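Local atomic coordinates of YeaZ (Pseudomonas aeruginosa PAO579, PDB entry 4Y0W), a protein that probably serves as an essential, non-catalytic partner in the biosynthesis of the tRNA modification threonylcarbamoyl adenosine. Residues C20-L25 / P47-L52. Sequence-based numbering, arbitrary orientation.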
loop_
_atom_site.group_PDB
_atom_site.type_symbol
_atom_site.label_atom_id
_atom_site.label_comp_id
_atom_site.label_asym_id
_atom_site.label_seq_id
_atom_site.Cartn_x
_atom_site.Cartn_y
_atom_site.Cartn_z
ATOM N N CYS A 20 -17.792 31.695 33.264
ATOM C CA CYS A 20 -17.196 32.938 32.869
ATOM C C CYS A 20 -18.164 33.999 33.305
ATOM O O CYS A 20 -19.363 33.902 33.027
ATOM C CB CYS A 20 -16.991 32.955 31.368
ATOM S SG CYS A 20 -16.157 34.418 30.730
ATOM N N SER A 21 -17.675 34.990 34.038
ATOM C CA SER A 21 -18.549 36.071 34.454
ATOM C C SER A 21 -17.799 37.388 34.427
ATOM O O SER A 21 -16.566 37.444 34.581
ATOM C CB SER A 21 -19.176 35.809 35.843
ATOM O OG SER A 21 -18.194 35.589 36.851
ATOM N N VAL A 22 -18.579 38.443 34.236
ATOM C CA VAL A 22 -18.059 39.768 34.088
ATOM C C VAL A 22 -19.004 40.684 34.856
ATOM O O VAL A 22 -20.194 40.436 34.869
ATOM C CB VAL A 22 -17.969 40.142 32.593
ATOM C CG1 VAL A 22 -17.704 41.621 32.432
ATOM C CG2 VAL A 22 -16.845 39.364 31.901
ATOM N N ALA A 23 -18.484 41.732 35.502
ATOM C CA ALA A 23 -19.331 42.653 36.247
ATOM C C ALA A 23 -18.815 44.070 36.215
ATOM O O ALA A 23 -17.609 44.297 36.047
ATOM C CB ALA A 23 -19.455 42.214 37.682
ATOM N N LEU A 24 -19.738 45.002 36.470
ATOM C CA LEU A 24 -19.458 46.423 36.402
ATOM C C LEU A 24 -20.115 47.254 37.506
ATOM O O LEU A 24 -21.334 47.208 37.687
ATOM C CB LEU A 24 -19.943 46.948 35.061
ATOM C CG LEU A 24 -19.496 48.359 34.706
ATOM C CD1 LEU A 24 -18.013 48.386 34.343
ATOM C CD2 LEU A 24 -20.333 48.845 33.548
ATOM N N LEU A 25 -19.305 48.031 38.226
ATOM C CA LEU A 25 -19.822 49.039 39.141
ATOM C C LEU A 25 -19.762 50.373 38.422
ATOM O O LEU A 25 -18.698 50.796 37.953
ATOM C CB LEU A 25 -19.019 49.101 40.440
ATOM C CG LEU A 25 -19.395 50.210 41.451
ATOM C CD1 LEU A 25 -20.745 49.981 42.088
ATOM C CD2 LEU A 25 -18.352 50.329 42.553
ATOM N N PRO A 47 -16.002 39.184 24.407
ATOM C CA PRO A 47 -17.379 39.470 24.009
ATOM C C PRO A 47 -18.307 39.799 25.166
ATOM O O PRO A 47 -19.153 40.686 25.041
ATOM C CB PRO A 47 -17.815 38.179 23.344
ATOM C CG PRO A 47 -16.567 37.676 22.719
ATOM C CD PRO A 47 -15.469 38.008 23.699
ATOM N N MET A 48 -18.137 39.108 26.289
ATOM C CA MET A 48 -18.938 39.381 27.488
ATOM C C MET A 48 -18.666 40.794 28.040
ATOM O O MET A 48 -19.589 41.536 28.468
ATOM C CB MET A 48 -18.660 38.317 28.551
ATOM C CG MET A 48 -19.300 36.957 28.260
ATOM S SD MET A 48 -19.230 35.739 29.606
ATOM C CE MET A 48 -20.051 36.659 30.899
ATOM N N VAL A 49 -17.392 41.171 28.004
ATOM C CA VAL A 49 -16.976 42.510 28.440
ATOM C C VAL A 49 -17.617 43.570 27.551
ATOM O O VAL A 49 -18.158 44.565 28.033
ATOM C CB VAL A 49 -15.446 42.679 28.383
ATOM C CG1 VAL A 49 -15.049 44.089 28.800
ATOM C CG2 VAL A 49 -14.771 41.672 29.294
ATOM N N ARG A 50 -17.527 43.322 26.249
ATOM C CA ARG A 50 -18.117 44.176 25.235
ATOM C C ARG A 50 -19.610 44.375 25.496
ATOM O O ARG A 50 -20.095 45.502 25.565
ATOM C CB ARG A 50 -17.904 43.562 23.850
ATOM C CG ARG A 50 -18.202 44.500 22.689
ATOM C CD ARG A 50 -18.013 43.814 21.335
ATOM N NE ARG A 50 -16.606 43.576 21.014
ATOM C CZ ARG A 50 -15.784 44.499 20.513
ATOM N NH1 ARG A 50 -16.228 45.732 20.269
ATOM N NH2 ARG A 50 -14.517 44.195 20.252
ATOM N N ASP A 51 -20.324 43.268 25.670
ATOM C CA ASP A 51 -21.783 43.289 25.865
ATOM C C ASP A 51 -22.238 44.016 27.112
ATOM O O ASP A 51 -23.221 44.772 27.096
ATOM C CB ASP A 51 -22.333 41.867 25.858
ATOM C CG ASP A 51 -22.709 41.413 24.462
ATOM O OD1 ASP A 51 -23.796 41.813 24.002
ATOM O OD2 ASP A 51 -21.923 40.684 23.814
ATOM N N LEU A 52 -21.512 43.790 28.194
ATOM C CA LEU A 52 -21.844 44.422 29.459
ATOM C C LEU A 52 -21.651 45.955 29.396
ATOM O O LEU A 52 -22.506 46.727 29.878
ATOM C CB LEU A 52 -20.988 43.788 30.571
ATOM C CG LEU A 52 -21.310 44.184 32.012
ATOM C CD1 LEU A 52 -22.429 43.336 32.593
ATOM C CD2 LEU A 52 -20.073 44.037 32.865
#
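Val22 is the central bump on the strand face, and the helix receives it between Met48, Val49 and Leu52. Its two methyls part to different neighbours. CG1, anti to the backbone N (chi1 168°), points toward Leu52, with CG1 of Val22 3.4 Å from CD2 of Leu52. CG2 of Val22 lies on the Met48 and Val49 side, 4.0 Å from CB of Met48. CG2 of Val22 also meets CG2 of Val49 at 4.1 Å, where the two valine side chains cross at about a right angle. Met48 and Leu52 run antiparallel to Val22, each reaching from the helix toward the strand. No hydrogen bond links 20-25 to 47-52.

Leu52 is a bump in its turn. Its CD2 methyl sits beside the strand between Val22 and Leu24, with CD2 of Leu52 3.6 Å from CB of Leu24. CD2 of Leu52 also lies 3.6 Å from the carbonyl carbon C of Ala23. Leu52 also touches Leu31 and His33 of strand 29-36, the neighbour of 19-26 in the sheet.

The strand belongs to a five-stranded mixed sheet, whose order 3-2-1-4-5 is consistent with the actin-like ATPase (ASKHA) fold of this family. Helix 41-56 packs on one face of this sheet, its axis here 8.4 Å from that of the strand and turned by 30°. Ala23 and Ser21 point to the other face, where Ala23 packs on helix 194-205 and Ser21 OG bonds to Ala194 N.

Met48 reaches past Val22 toward Cys20 and Ser21. Its chain is extended to SD and bends at chi3 (57°), which folds CE of Met48 over the strand backbone, 3.9 Å from CA of Ser21. SD of Met48 lies 3.5 Å from SG of Cys20.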